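Local coordinates for transcriptional regulator, Crp/Fnr family (Eubacterium rectale ATCC 33656, PDB 3DV8), which probably regulates transcription as a Crp/Fnr-family dimer, pairing a cyclic nucleotide-binding type domain with a helix-turn-helix domain that would bind DNA, at residues Pro9-Asn12 / Asp13-Thr16; Trp138-Glu141 / Gln142-Lys146; Thr187-Leu190 / Arg191-Val195. One frame throughout, in Å; residues are numbered along the deposited sequence.

Contact 1: Pro9-Asn12 / Asp13-Thr16; sequences PLWN and DLNT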
ATOM      1  N   PRO A   9      -0.156  23.483  -5.471  1.00 73.81           N
ATOM      2  CA  PRO A   9      -0.007  24.144  -4.152  1.00 73.11           C
ATOM      3  C   PRO A   9       1.442  24.363  -3.685  1.00 72.12           C
ATOM      4  O   PRO A   9       1.685  25.217  -2.829  1.00 72.46           O
ATOM      5  CB  PRO A   9      -0.765  23.205  -3.201  1.00 73.41           C
ATOM      6  CG  PRO A   9      -0.622  21.886  -3.807  1.00 74.08           C
ATOM      7  CD  PRO A   9      -0.611  22.089  -5.305  1.00 73.69           C
ATOM      8  N   LEU A  10       2.378  23.596  -4.246  1.00 70.80           N
ATOM      9  CA  LEU A  10       3.819  23.748  -3.986  1.00 69.74           C
ATOM     10  C   LEU A  10       4.424  25.034  -4.616  1.00 68.41           C
ATOM     11  O   LEU A  10       5.508  25.454  -4.212  1.00 67.80           O
ATOM     12  CB  LEU A  10       4.546  22.506  -4.523  1.00 69.72           C
ATOM     13  CG  LEU A  10       6.045  22.302  -4.337  1.00 70.61           C
ATOM     14  CD1 LEU A  10       6.445  22.306  -2.859  1.00 69.41           C
ATOM     15  CD2 LEU A  10       6.419  20.987  -5.018  1.00 69.58           C
ATOM     16  N   TRP A  11       3.720  25.634  -5.588  1.00 67.13           N
ATOM     17  CA  TRP A  11       4.151  26.847  -6.315  1.00 66.45           C
ATOM     18  C   TRP A  11       4.595  28.026  -5.444  1.00 65.97           C
ATOM     19  O   TRP A  11       5.612  28.661  -5.745  1.00 66.20           O
ATOM     20  CB  TRP A  11       3.038  27.333  -7.263  1.00 65.47           C
ATOM     21  CG  TRP A  11       3.470  28.434  -8.190  1.00 64.66           C
ATOM     22  CD1 TRP A  11       3.306  29.784  -8.002  1.00 64.15           C
ATOM     23  CD2 TRP A  11       4.154  28.282  -9.438  1.00 63.34           C
ATOM     24  NE1 TRP A  11       3.835  30.480  -9.064  1.00 63.82           N
ATOM     25  CE2 TRP A  11       4.362  29.587  -9.961  1.00 64.69           C
ATOM     26  CE3 TRP A  11       4.612  27.173 -10.172  1.00 61.60           C
ATOM     27  CZ2 TRP A  11       5.005  29.811 -11.190  1.00 63.95           C
ATOM     28  CZ3 TRP A  11       5.252  27.392 -11.393  1.00 62.84           C
ATOM     29  CH2 TRP A  11       5.441  28.705 -11.891  1.00 64.02           C
ATOM     30  N   ASN A  12       3.823  28.326  -4.400  1.00 65.15           N
ATOM     31  CA  ASN A  12       4.157  29.424  -3.462  1.00 64.28           C
ATOM     32  C   ASN A  12       5.420  29.135  -2.652  1.00 62.30           C
ATOM     33  O   ASN A  12       6.098  30.065  -2.232  1.00 61.72           O
ATOM     34  CB  ASN A  12       2.995  29.723  -2.516  1.00 64.07           C
ATOM     35  CG  ASN A  12       1.788  30.262  -3.241  1.00 64.27           C
ATOM     36  OD1 ASN A  12       0.773  29.575  -3.379  1.00 62.96           O
ATOM     37  ND2 ASN A  12       1.905  31.480  -3.755  1.00 61.41           N
ATOM     38  N   ASP A  13       5.714  27.847  -2.442  1.00 60.79           N
ATOM     39  CA  ASP A  13       6.921  27.393  -1.745  1.00 59.18           C
ATOM     40  C   ASP A  13       8.176  27.369  -2.659  1.00 58.77           C
ATOM     41  O   ASP A  13       9.296  27.397  -2.138  1.00 59.24           O
ATOM     42  CB  ASP A  13       6.688  26.012  -1.101  1.00 59.50           C
ATOM     43  CG  ASP A  13       5.541  26.016  -0.075  1.00 60.18           C
ATOM     44  OD1 ASP A  13       5.521  26.909   0.807  1.00 56.20           O
ATOM     45  OD2 ASP A  13       4.674  25.107  -0.145  1.00 61.96           O
ATOM     46  N   LEU A  14       8.004  27.329  -3.990  1.00 57.52           N
ATOM     47  CA  LEU A  14       9.144  27.331  -4.940  1.00 56.18           C
ATOM     48  C   LEU A  14       9.793  28.713  -5.081  1.00 55.28           C
ATOM     49  O   LEU A  14       9.117  29.732  -4.929  1.00 55.99           O
ATOM     50  CB  LEU A  14       8.714  26.869  -6.344  1.00 56.09           C
ATOM     51  CG  LEU A  14       8.169  25.456  -6.550  1.00 55.80           C
ATOM     52  CD1 LEU A  14       7.828  25.273  -8.019  1.00 55.46           C
ATOM     53  CD2 LEU A  14       9.150  24.384  -6.087  1.00 55.10           C
ATOM     54  N   ASN A  15      11.097  28.732  -5.380  1.00 53.64           N
ATOM     55  CA  ASN A  15      11.843  29.987  -5.651  1.00 52.31           C
ATOM     56  C   ASN A  15      11.709  30.386  -7.132  1.00 51.70           C
ATOM     57  O   ASN A  15      11.068  29.669  -7.897  1.00 51.96           O
ATOM     58  CB  ASN A  15      13.313  29.907  -5.173  1.00 50.77           C
ATOM     59  CG  ASN A  15      14.138  28.799  -5.846  1.00 47.58           C
ATOM     60  OD1 ASN A  15      13.944  28.452  -7.003  1.00 46.11           O
ATOM     61  ND2 ASN A  15      15.093  28.265  -5.104  1.00 41.72           N
ATOM     62  N   THR A  16      12.293  31.520  -7.524  1.00 51.27           N
ATOM     63  CA  THR A  16      12.258  31.999  -8.924  1.00 50.87           C
ATOM     64  C   THR A  16      12.841  30.972  -9.905  1.00 50.48           C
ATOM     65  O   THR A  16      12.191  30.632 -10.899  1.00 50.14           O
ATOM     66  CB  THR A  16      13.012  33.350  -9.091  1.00 50.75           C
ATOM     67  OG1 THR A  16      12.381  34.350  -8.290  1.00 49.18           O
ATOM     68  CG2 THR A  16      13.014  33.820 -10.547  1.00 51.22           C
TER
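Leu-10 lays its branch point against one methyl of Leu-14, with CG 4.1 Å from Leu-14 CD2, and the two side chains run at about a right angle to each other. The other methyl of Leu-14 serves Trp-11: CD1 lies 4.3 Å from Trp-11 CE3, so the forked end of one leucine is shared between an aliphatic and an aromatic neighbour. Leu-10 also crosses Asp-13, its CD1 meeting CB of the aspartate rather than the carboxylate. With CG of Leu-10 anti to the backbone N (chi1 -176°), its isobutyl group lies beside its own carbonyl carbon. The backbone turns tightly here. Leu-10 O receives two weak hydrogen bonds, from Asp-13 N at 3.0 Å and Leu-14 N at 3.1 Å, and Leu-14 N also reaches Trp-11 O at 3.3 Å. Residues 9-12 have helical backbone angles without a regular bonding ladder, and at Leu-14 the chain swings out to an extended conformation. Asn-15 then takes the N-cap of helix 16-23, its OD1 accepting a hydrogen bond from Gln-18 N. Leu-10 and Leu-14 both pack on Val-121 of helix 119-145, while Trp-11 and Leu-14 lean on Lys-19 of helix 16-23.

Contact 2: Trp138-Glu141 / Gln142-Lys146; sequences WLIE and QIMWK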
ATOM      1  N   TRP A 138      -6.493   1.881   2.618  1.00 59.04           N
ATOM      2  CA  TRP A 138      -7.955   1.808   2.701  1.00 61.84           C
ATOM      3  C   TRP A 138      -8.444   0.639   1.827  1.00 61.62           C
ATOM      4  O   TRP A 138      -9.385  -0.067   2.218  1.00 60.95           O
ATOM      5  CB  TRP A 138      -8.640   3.126   2.304  1.00 64.91           C
ATOM      6  CG  TRP A 138     -10.129   2.974   2.078  1.00 70.41           C
ATOM      7  CD1 TRP A 138     -11.110   2.903   3.034  1.00 73.13           C
ATOM      8  CD2 TRP A 138     -10.794   2.843   0.806  1.00 74.78           C
ATOM      9  NE1 TRP A 138     -12.345   2.740   2.434  1.00 74.07           N
ATOM     10  CE2 TRP A 138     -12.182   2.701   1.072  1.00 75.54           C
ATOM     11  CE3 TRP A 138     -10.350   2.836  -0.536  1.00 74.58           C
ATOM     12  CZ2 TRP A 138     -13.136   2.559   0.039  1.00 74.87           C
ATOM     13  CZ3 TRP A 138     -11.298   2.686  -1.569  1.00 72.83           C
ATOM     14  CH2 TRP A 138     -12.677   2.552  -1.269  1.00 73.44           C
ATOM     15  N   LEU A 139      -7.791   0.447   0.668  1.00 61.53           N
ATOM     16  CA  LEU A 139      -8.092  -0.660  -0.231  1.00 61.38           C
ATOM     17  C   LEU A 139      -7.809  -2.024   0.418  1.00 61.15           C
ATOM     18  O   LEU A 139      -8.646  -2.914   0.287  1.00 60.37           O
ATOM     19  CB  LEU A 139      -7.358  -0.519  -1.569  1.00 61.07           C
ATOM     20  CG  LEU A 139      -7.685  -1.540  -2.669  1.00 61.13           C
ATOM     21  CD1 LEU A 139      -9.162  -1.617  -2.961  1.00 58.81           C
ATOM     22  CD2 LEU A 139      -6.938  -1.194  -3.915  1.00 61.02           C
ATOM     23  N   ILE A 140      -6.668  -2.196   1.106  1.00 61.66           N
ATOM     24  CA  ILE A 140      -6.388  -3.478   1.809  1.00 63.18           C
ATOM     25  C   ILE A 140      -7.477  -3.740   2.854  1.00 63.49           C
ATOM     26  O   ILE A 140      -8.026  -4.837   2.895  1.00 62.52           O
ATOM     27  CB  ILE A 140      -4.977  -3.576   2.477  1.00 62.83           C
ATOM     28  CG1 ILE A 140      -3.878  -3.674   1.415  1.00 65.41           C
ATOM     29  CG2 ILE A 140      -4.869  -4.811   3.392  1.00 61.26           C
ATOM     30  CD1 ILE A 140      -2.512  -4.224   1.950  1.00 64.98           C
ATOM     31  N   GLU A 141      -7.793  -2.711   3.651  1.00 64.62           N
ATOM     32  CA  GLU A 141      -8.860  -2.773   4.665  1.00 65.75           C
ATOM     33  C   GLU A 141     -10.224  -3.152   4.061  1.00 66.05           C
ATOM     34  O   GLU A 141     -10.946  -3.962   4.666  1.00 66.77           O
ATOM     35  CB  GLU A 141      -8.951  -1.453   5.464  1.00 66.40           C
ATOM     36  CG  GLU A 141      -7.733  -1.224   6.406  1.00 69.84           C
ATOM     37  CD  GLU A 141      -7.619   0.194   7.005  1.00 68.81           C
ATOM     38  OE1 GLU A 141      -8.479   1.065   6.740  1.00 75.82           O
ATOM     39  OE2 GLU A 141      -6.638   0.436   7.752  1.00 77.14           O
ATOM     40  N   GLN A 142     -10.529  -2.612   2.864  1.00 65.32           N
ATOM     41  CA  GLN A 142     -11.793  -2.897   2.169  0.50 65.08           C
ATOM     42  C   GLN A 142     -11.785  -4.348   1.662  1.00 65.16           C
ATOM     43  O   GLN A 142     -12.720  -5.100   1.925  1.00 65.63           O
ATOM     44  CB  GLN A 142     -12.069  -1.917   1.003  0.50 64.78           C
ATOM     45  CG  GLN A 142     -13.559  -1.850   0.617  0.50 64.84           C
ATOM     46  CD  GLN A 142     -13.870  -1.228  -0.763  0.50 64.74           C
ATOM     47  OE1 GLN A 142     -13.343  -1.651  -1.797  0.50 61.11           O
ATOM     48  NE2 GLN A 142     -14.789  -0.267  -0.774  0.50 61.19           N
ATOM     49  N   ILE A 143     -10.719  -4.742   0.953  1.00 65.00           N
ATOM     50  CA  ILE A 143     -10.556  -6.112   0.401  1.00 65.47           C
ATOM     51  C   ILE A 143     -10.647  -7.222   1.459  1.00 66.85           C
ATOM     52  O   ILE A 143     -11.325  -8.231   1.252  1.00 67.88           O
ATOM     53  CB  ILE A 143      -9.185  -6.276  -0.316  1.00 65.31           C
ATOM     54  CG1 ILE A 143      -9.136  -5.473  -1.614  1.00 66.29           C
ATOM     55  CG2 ILE A 143      -8.906  -7.723  -0.671  1.00 64.16           C
ATOM     56  CD1 ILE A 143      -7.720  -5.300  -2.130  1.00 65.75           C
HETATM   57  N   MSE A 144      -9.963  -7.022   2.582  1.00 67.51           N
HETATM   58  CA  MSE A 144      -9.890  -8.018   3.659  1.00 67.31           C
HETATM   59  C   MSE A 144     -11.137  -8.115   4.524  1.00 66.62           C
HETATM   60  O   MSE A 144     -11.684  -9.208   4.710  1.00 66.42           O
HETATM   61  CB  MSE A 144      -8.690  -7.717   4.570  1.00 67.71           C
HETATM   62  CG  MSE A 144      -7.327  -7.806   3.909  1.00 68.60           C
HETATM   63 SE   MSE A 144      -6.758  -9.603   3.533  0.75 73.26          SE
HETATM   64  CE  MSE A 144      -7.836 -10.102   2.025  1.00 74.59           C
ATOM     65  N   TRP A 145     -11.581  -6.967   5.028  1.00 65.67           N
ATOM     66  CA  TRP A 145     -12.664  -6.920   6.009  1.00 65.11           C
ATOM     67  C   TRP A 145     -14.089  -6.840   5.430  1.00 65.03           C
ATOM     68  O   TRP A 145     -15.028  -7.276   6.102  1.00 65.52           O
ATOM     69  CB  TRP A 145     -12.412  -5.803   7.049  1.00 65.53           C
ATOM     70  CG  TRP A 145     -10.959  -5.704   7.600  1.00 66.30           C
ATOM     71  CD1 TRP A 145     -10.248  -4.544   7.809  1.00 67.11           C
ATOM     72  CD2 TRP A 145     -10.050  -6.786   7.919  1.00 66.10           C
ATOM     73  NE1 TRP A 145      -8.981  -4.833   8.283  1.00 67.74           N
ATOM     74  CE2 TRP A 145      -8.827  -6.193   8.353  1.00 66.60           C
ATOM     75  CE3 TRP A 145     -10.149  -8.196   7.897  1.00 66.62           C
ATOM     76  CZ2 TRP A 145      -7.714  -6.960   8.767  1.00 64.13           C
ATOM     77  CZ3 TRP A 145      -9.035  -8.964   8.308  1.00 65.41           C
ATOM     78  CH2 TRP A 145      -7.837  -8.334   8.734  1.00 65.34           C
ATOM     79  N   LYS A 146     -14.264  -6.324   4.211  1.00 64.15           N
ATOM     80  CA  LYS A 146     -15.601  -6.208   3.599  1.00 63.40           C
ATOM     81  C   LYS A 146     -15.864  -7.209   2.462  1.00 61.95           C
ATOM     82  O   LYS A 146     -15.080  -7.317   1.529  1.00 61.45           O
ATOM     83  CB  LYS A 146     -15.869  -4.751   3.195  1.00 63.55           C
ATOM     84  CG  LYS A 146     -16.059  -3.852   4.451  1.00 65.64           C
ATOM     85  CD  LYS A 146     -16.401  -2.393   4.139  1.00 65.54           C
ATOM     86  CE  LYS A 146     -16.892  -1.637   5.390  1.00 66.95           C
ATOM     87  NZ  LYS A 146     -18.231  -2.126   5.897  1.00 65.31           N
TER
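Gln-142, modelled in two conformers, in one of them lies alongside Trp-138, one helical turn earlier, and brings its amide nitrogen NE2 to 3.4 Å from CZ2 of the indole. In that conformer the amide and ring planes are 54° apart, so the two flat groups meet obliquely instead of stacking. One residue along, Ile-143 CD1 touches Leu-139 CG at 3.8 Å. Ile-140 CG2 runs beside Met-144, a selenomethionine, and meets its CG at 3.9 Å; from there the chain bends at chi2 and chi3, carrying SE away from the isoleucine. Trp-145 CD1 lies 4.1 Å from Glu-141 CB, and CB of Met-144 sits over one face of the indole, toward the rim. The i to i+4 pairs among these ride on the ladder that ends helix 119-145, the long helix that in Crp/Fnr proteins forms the dimer interface. The straightest of the four bonds here is Ile-143 N to Leu-139 O, 2.8 Å with an N-H...O angle of 174°; Trp-145 N reaches Glu-141 O at 3.1 Å. Further out, the faces of the helix divide. Ile-143 and Met-144 pack on Met-144 and Ile-143 of the second subunit, and Ile-140 on Val-136 of that subunit. Leu-139 and Ile-143 also reach strand 66-72 through Leu-69 and Ile-67. Arg-151 NE of helix 148-163 donates to Gln-142 OE1 in this conformer.

Contact 3: Thr187-Leu190 / Arg191-Val195; sequences TRML and RYFQV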
ATOM      1  N   THR A 187     -21.980 -10.064 -12.367  1.00 61.74           N
ATOM      2  CA  THR A 187     -23.330 -10.255 -12.949  1.00 61.99           C
ATOM      3  C   THR A 187     -24.281 -10.961 -11.972  1.00 62.35           C
ATOM      4  O   THR A 187     -25.425 -10.540 -11.825  1.00 62.38           O
ATOM      5  CB  THR A 187     -23.288 -11.058 -14.255  1.00 61.33           C
ATOM      6  OG1 THR A 187     -22.359 -10.440 -15.141  1.00 60.81           O
ATOM      7  CG2 THR A 187     -24.665 -11.107 -14.919  1.00 61.68           C
ATOM      8  N   ARG A 188     -23.775 -12.005 -11.306  1.00 63.00           N
ATOM      9  CA  ARG A 188     -24.531 -12.783 -10.300  1.00 63.05           C
ATOM     10  C   ARG A 188     -24.968 -11.855  -9.151  1.00 63.11           C
ATOM     11  O   ARG A 188     -26.128 -11.905  -8.706  1.00 64.02           O
ATOM     12  CB  ARG A 188     -23.662 -13.896  -9.678  1.00 64.43           C
ATOM     13  CG  ARG A 188     -24.361 -15.239  -9.435  1.00 70.83           C
ATOM     14  CD  ARG A 188     -23.964 -16.271 -10.511  1.00 78.24           C
ATOM     15  NE  ARG A 188     -22.536 -16.617 -10.395  1.00 82.64           N
ATOM     16  CZ  ARG A 188     -21.833 -17.394 -11.231  1.00 85.69           C
ATOM     17  NH1 ARG A 188     -22.392 -17.943 -12.318  1.00 86.59           N
ATOM     18  NH2 ARG A 188     -20.526 -17.603 -10.993  1.00 84.69           N
HETATM   19  N   MSE A 189     -24.019 -11.018  -8.705  1.00 61.67           N
HETATM   20  CA  MSE A 189     -24.210 -10.054  -7.614  1.00 61.17           C
HETATM   21  C   MSE A 189     -25.206  -8.955  -7.957  1.00 61.02           C
HETATM   22  O   MSE A 189     -26.005  -8.575  -7.093  1.00 61.49           O
HETATM   23  CB  MSE A 189     -22.877  -9.395  -7.225  1.00 60.24           C
HETATM   24  CG  MSE A 189     -22.906  -8.611  -5.925  1.00 60.80           C
HETATM   25 SE   MSE A 189     -23.206  -9.784  -4.399  0.75 58.46          SE
HETATM   26  CE  MSE A 189     -21.532 -10.835  -4.429  1.00 49.04           C
ATOM     27  N   LEU A 190     -25.119  -8.423  -9.183  1.00 60.09           N
ATOM     28  CA  LEU A 190     -26.038  -7.380  -9.648  1.00 59.70           C
ATOM     29  C   LEU A 190     -27.471  -7.929  -9.771  1.00 59.96           C
ATOM     30  O   LEU A 190     -28.436  -7.223  -9.453  1.00 59.76           O
ATOM     31  CB  LEU A 190     -25.547  -6.742 -10.957  1.00 58.83           C
ATOM     32  CG  LEU A 190     -24.225  -5.956 -10.871  1.00 57.59           C
ATOM     33  CD1 LEU A 190     -23.672  -5.678 -12.270  1.00 53.89           C
ATOM     34  CD2 LEU A 190     -24.337  -4.648 -10.046  1.00 53.69           C
ATOM     35  N   ARG A 191     -27.597  -9.185 -10.205  1.00 60.40           N
ATOM     36  CA  ARG A 191     -28.908  -9.869 -10.299  1.00 60.80           C
ATOM     37  C   ARG A 191     -29.532 -10.154  -8.922  1.00 60.42           C
ATOM     38  O   ARG A 191     -30.756 -10.113  -8.782  1.00 60.52           O
ATOM     39  CB  ARG A 191     -28.807 -11.125 -11.157  1.00 60.65           C
ATOM     40  CG  ARG A 191     -28.609 -10.778 -12.624  1.00 61.82           C
ATOM     41  CD  ARG A 191     -28.279 -12.001 -13.433  1.00 63.19           C
ATOM     42  NE  ARG A 191     -28.289 -11.733 -14.869  1.00 68.41           N
ATOM     43  CZ  ARG A 191     -27.968 -12.622 -15.814  1.00 71.13           C
ATOM     44  NH1 ARG A 191     -27.597 -13.876 -15.505  1.00 71.91           N
ATOM     45  NH2 ARG A 191     -28.014 -12.252 -17.098  1.00 71.73           N
ATOM     46  N   TYR A 192     -28.685 -10.438  -7.927  1.00 60.32           N
ATOM     47  CA  TYR A 192     -29.116 -10.558  -6.518  1.00 60.16           C
ATOM     48  C   TYR A 192     -29.624  -9.191  -6.008  1.00 59.92           C
ATOM     49  O   TYR A 192     -30.635  -9.125  -5.307  1.00 59.38           O
ATOM     50  CB  TYR A 192     -27.979 -11.115  -5.634  1.00 60.31           C
ATOM     51  CG  TYR A 192     -28.174 -10.920  -4.147  1.00 60.66           C
ATOM     52  CD1 TYR A 192     -29.180 -11.605  -3.450  1.00 62.96           C
ATOM     53  CD2 TYR A 192     -27.349 -10.045  -3.426  1.00 62.32           C
ATOM     54  CE1 TYR A 192     -29.363 -11.408  -2.055  1.00 61.66           C
ATOM     55  CE2 TYR A 192     -27.521  -9.844  -2.043  1.00 61.61           C
ATOM     56  CZ  TYR A 192     -28.525 -10.524  -1.371  1.00 60.96           C
ATOM     57  OH  TYR A 192     -28.674 -10.312  -0.029  1.00 62.35           O
ATOM     58  N   PHE A 193     -28.901  -8.123  -6.366  1.00 59.91           N
ATOM     59  CA  PHE A 193     -29.278  -6.729  -6.050  1.00 59.37           C
ATOM     60  C   PHE A 193     -30.611  -6.354  -6.715  1.00 58.56           C
ATOM     61  O   PHE A 193     -31.446  -5.692  -6.084  1.00 57.48           O
ATOM     62  CB  PHE A 193     -28.168  -5.744  -6.487  1.00 59.76           C
ATOM     63  CG  PHE A 193     -26.994  -5.625  -5.522  1.00 60.18           C
ATOM     64  CD1 PHE A 193     -26.580  -6.688  -4.694  1.00 59.63           C
ATOM     65  CD2 PHE A 193     -26.232  -4.444  -5.518  1.00 58.84           C
ATOM     66  CE1 PHE A 193     -25.478  -6.542  -3.836  1.00 59.99           C
ATOM     67  CE2 PHE A 193     -25.124  -4.292  -4.666  1.00 60.01           C
ATOM     68  CZ  PHE A 193     -24.751  -5.340  -3.828  1.00 59.28           C
ATOM     69  N   GLN A 194     -30.799  -6.783  -7.972  1.00 58.28           N
ATOM     70  CA  GLN A 194     -32.059  -6.536  -8.710  1.00 58.40           C
ATOM     71  C   GLN A 194     -33.236  -7.290  -8.085  1.00 58.60           C
ATOM     72  O   GLN A 194     -34.327  -6.722  -7.958  1.00 58.69           O
ATOM     73  CB  GLN A 194     -31.952  -6.873 -10.206  1.00 58.40           C
ATOM     74  CG  GLN A 194     -33.165  -6.374 -11.042  1.00 57.53           C
ATOM     75  CD  GLN A 194     -33.053  -6.624 -12.533  1.00 57.05           C
ATOM     76  OE1 GLN A 194     -33.476  -5.800 -13.333  1.00 56.33           O
ATOM     77  NE2 GLN A 194     -32.490  -7.759 -12.915  1.00 54.57           N
ATOM     78  N   VAL A 195     -33.014  -8.554  -7.717  1.00 58.31           N
ATOM     79  CA  VAL A 195     -34.013  -9.360  -6.999  1.00 58.34           C
ATOM     80  C   VAL A 195     -34.367  -8.700  -5.643  1.00 58.50           C
ATOM     81  O   VAL A 195     -35.535  -8.669  -5.263  1.00 58.59           O
ATOM     82  CB  VAL A 195     -33.549 -10.840  -6.855  1.00 58.55           C
ATOM     83  CG1 VAL A 195     -34.386 -11.608  -5.841  1.00 57.19           C
ATOM     84  CG2 VAL A 195     -33.588 -11.513  -8.221  1.00 57.12           C
TER
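Helix 183-195 follows helix 172-179 in the Crp-like helix-turn-helix domain, the place of the recognition helix in this family, and Thr-187 meets Arg-191 on one of its sides. The two side chains point the same way. CG2 of the threonine sits over the centre of one guanidinium face, 3.7 Å from Arg-191 CZ, and the arginine reaches this position with its chain extended from CG to NE, its CG beside the backbone N (chi1 -71°). Thr-187 OG1 faces other partners, bonding to His-172 ND1 and Arg-183 O. Two residues on, around the helix from Thr-187, Met-189, a selenomethionine, makes Met-aromatic contacts with two rings: SE lies 5.1 Å from the centroid of the Phe-193 ring and 5.5 Å from that of the Tyr-192 ring, oblique to both. Its CG also touches Phe-193 CE1 at 3.9 Å. Consistent with a recognition helix set on a winged helix-turn-helix core, one side is largely apolar: Phe-193 packs on Val-152, Val-199, Leu-214 and Leu-217, while Leu-190 packs on His-172, Ile-175 and Leu-201. Regular i to i+4 bonds hold the backbone, among them Arg-191 N to Thr-187 O at 3.0 Å and Gln-194 N to Leu-190 O at 2.8 Å. Gln-194 OE1 accepts from Leu-201 N on strand 199-202, and Arg-188 pairs with Glu-184 in a salt bridge.

From the N terminus the three contacts come in series, none nesting in or crossing another, and each is local, between residues about one helical turn apart. Contact 1 shapes the turn before helix 16-23, and its leucines pack on the early part of helix 119-145. Contact 2 lies at the far end of that same long helix, where it faces the second subunit and leads into helix 148-163; its centre is about 37 Å from that of contact 1. Contact 3, with its centre about 22 Å from that of contact 2, belongs to helix 183-195. Helix 148-163 links the last two, touching side chains from both, whereas contacts 1 and 3 lie on opposite sides of the chain's centre.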